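Local coordinates for protein putative histidinol-phosphate aminotransferase (Burkholderia pseudomallei, PDB 3P1T) that probably uses pyridoxal 5'-phosphate to transfer an amino group between L-histidinol phosphate and 2-oxoglutarate in histidine biosynthesis, at residues 164-169 with 187-192. Residues are numbered along the deposited sequence; the frame is centred on the assembly and turned at random.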
loop_
_atom_site.group_PDB
_atom_site.type_symbol
_atom_site.label_atom_id
_atom_site.label_comp_id
_atom_site.label_asym_id
_atom_site.label_seq_id
_atom_site.Cartn_x
_atom_site.Cartn_y
_atom_site.Cartn_z
ATOM N N ALA A 164 -17.527 -9.036 -24.629
ATOM C CA ALA A 164 -17.032 -9.338 -23.270
ATOM C C ALA A 164 -18.125 -9.313 -22.195
ATOM O O ALA A 164 -19.125 -8.599 -22.335
ATOM C CB ALA A 164 -15.947 -8.350 -22.875
ATOM N N GLY A 165 -17.879 -10.082 -21.121
ATOM C CA GLY A 165 -18.697 -10.122 -19.915
ATOM C C GLY A 165 -18.404 -8.895 -19.068
ATOM O O GLY A 165 -19.331 -8.215 -18.621
ATOM N N LYS A 166 -17.087 -8.614 -18.854
ATOM C CA LYS A 166 -16.509 -7.459 -18.167
ATOM C C LYS A 166 -15.336 -6.938 -18.975
ATOM O O LYS A 166 -14.660 -7.727 -19.645
ATOM C CB LYS A 166 -16.062 -7.783 -16.725
ATOM C CG LYS A 166 -17.171 -8.238 -15.794
ATOM C CD LYS A 166 -18.223 -7.173 -15.532
ATOM C CE LYS A 166 -19.443 -7.826 -14.944
ATOM N NZ LYS A 166 -20.529 -6.845 -14.706
ATOM N N LEU A 167 -15.077 -5.620 -18.904
ATOM C CA LEU A 167 -13.946 -5.007 -19.600
ATOM C C LEU A 167 -13.236 -3.993 -18.711
ATOM O O LEU A 167 -13.877 -3.099 -18.154
ATOM C CB LEU A 167 -14.419 -4.331 -20.896
ATOM C CG LEU A 167 -13.355 -3.671 -21.776
ATOM C CD1 LEU A 167 -12.406 -4.697 -22.379
ATOM C CD2 LEU A 167 -13.980 -2.880 -22.877
ATOM N N LEU A 168 -11.915 -4.149 -18.566
ATOM C CA LEU A 168 -11.052 -3.206 -17.855
ATOM C C LEU A 168 -10.068 -2.596 -18.854
ATOM O O LEU A 168 -9.290 -3.332 -19.470
ATOM C CB LEU A 168 -10.302 -3.850 -16.667
ATOM C CG LEU A 168 -9.209 -2.967 -16.013
ATOM C CD1 LEU A 168 -9.805 -1.713 -15.352
ATOM C CD2 LEU A 168 -8.399 -3.759 -15.008
ATOM N N ILE A 169 -10.105 -1.271 -19.025
ATOM C CA ILE A 169 -9.173 -0.583 -19.910
ATOM C C ILE A 169 -8.166 0.135 -19.043
ATOM O O ILE A 169 -8.522 1.029 -18.284
ATOM C CB ILE A 169 -9.855 0.377 -20.936
ATOM C CG1 ILE A 169 -10.921 -0.360 -21.810
ATOM C CG2 ILE A 169 -8.799 1.111 -21.816
ATOM C CD1 ILE A 169 -10.377 -1.510 -22.760
ATOM N N GLY A 187 -19.125 1.801 -16.773
ATOM C CA GLY A 187 -20.536 1.464 -16.644
ATOM C C GLY A 187 -20.732 0.096 -16.031
ATOM O O GLY A 187 -19.787 -0.473 -15.485
ATOM N N GLU A 188 -21.952 -0.447 -16.151
ATOM C CA GLU A 188 -22.383 -1.742 -15.592
ATOM C C GLU A 188 -21.290 -2.832 -15.746
ATOM O O GLU A 188 -20.965 -3.490 -14.755
ATOM C CB GLU A 188 -23.693 -2.194 -16.280
ATOM C CG GLU A 188 -24.405 -3.402 -15.676
ATOM C CD GLU A 188 -25.561 -3.977 -16.490
ATOM O OE1 GLU A 188 -26.373 -3.188 -17.028
ATOM O OE2 GLU A 188 -25.674 -5.224 -16.560
ATOM N N ASN A 189 -20.684 -2.961 -16.950
ATOM C CA ASN A 189 -19.708 -4.017 -17.253
ATOM C C ASN A 189 -18.367 -3.482 -17.771
ATOM O O ASN A 189 -17.625 -4.205 -18.453
ATOM C CB ASN A 189 -20.313 -4.942 -18.321
ATOM C CG ASN A 189 -21.685 -5.431 -17.972
ATOM O OD1 ASN A 189 -21.912 -6.052 -16.923
ATOM N ND2 ASN A 189 -22.634 -5.099 -18.819
ATOM N N GLU A 190 -18.045 -2.238 -17.432
ATOM C CA GLU A 190 -16.809 -1.630 -17.905
ATOM C C GLU A 190 -16.195 -0.754 -16.809
ATOM O O GLU A 190 -16.894 0.013 -16.131
ATOM C CB GLU A 190 -17.064 -0.816 -19.193
ATOM C CG GLU A 190 -15.804 -0.438 -19.944
ATOM C CD GLU A 190 -15.975 0.277 -21.273
ATOM O OE1 GLU A 190 -17.098 0.277 -21.836
ATOM O OE2 GLU A 190 -14.961 0.830 -21.760
ATOM N N LEU A 191 -14.883 -0.904 -16.643
ATOM C CA LEU A 191 -14.067 -0.152 -15.699
ATOM C C LEU A 191 -12.851 0.453 -16.419
ATOM O O LEU A 191 -12.427 -0.050 -17.465
ATOM C CB LEU A 191 -13.612 -1.038 -14.517
ATOM C CG LEU A 191 -14.711 -1.541 -13.595
ATOM C CD1 LEU A 191 -15.081 -2.969 -13.936
ATOM C CD2 LEU A 191 -14.264 -1.504 -12.156
ATOM N N VAL A 192 -12.296 1.527 -15.867
ATOM C CA VAL A 192 -11.118 2.170 -16.456
ATOM C C VAL A 192 -10.113 2.477 -15.307
ATOM O O VAL A 192 -10.516 2.811 -14.188
ATOM C CB VAL A 192 -11.486 3.425 -17.328
ATOM C CG1 VAL A 192 -12.356 4.432 -16.601
ATOM C CG2 VAL A 192 -10.268 4.099 -17.930
#
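Glu-188 and Asn-189 meet Lys-166 where two parallel strands, 166-170 and 190-195, begin side by side in the seven-stranded mixed sheet of this aminotransferase, whose class I/II family shares the PLP-dependent transferase fold. A type I turn from Gly-187 to Glu-190 leads into the second strand. Within that turn, the carbonyl O of Glu-188 takes a weak hydrogen bond from Lys-166 NZ. Asn-189 offers the ammonium group a closer acceptor: Asn-189 OD1 lies 2.7 Å from Lys-166 NZ, which approaches in the amide plane, on a lone pair. Lysine suits this partly exposed start of the strand because its chain, bent at chi2 (-65°), carries the charge across to the turn. The Asn-189 backbone O then receives Leu-167 N at 2.9 Å, opening the parallel ladder. With Glu-190 CG anti to the backbone N (chi1 -166°), its extended chain runs beside Leu-167, and Glu-190 OE2 passes Leu-167 CD2 at 4.0 Å to form a salt bridge with Arg-161 of helix 154-163. Leu-191 N continues the ladder to Leu-167 O, and Leu-191 O accepts Ile-169 N at 3.1 Å. On the other face, Leu-168 CD1 lies 4.0 Å from Leu-191 CB; both leucines, suited to this buried face, also touch Leu-210 of strand 208-211. Beta-branched Val-192 suits an extended strand, and its CG2 packs 3.5 Å from Ile-169 O.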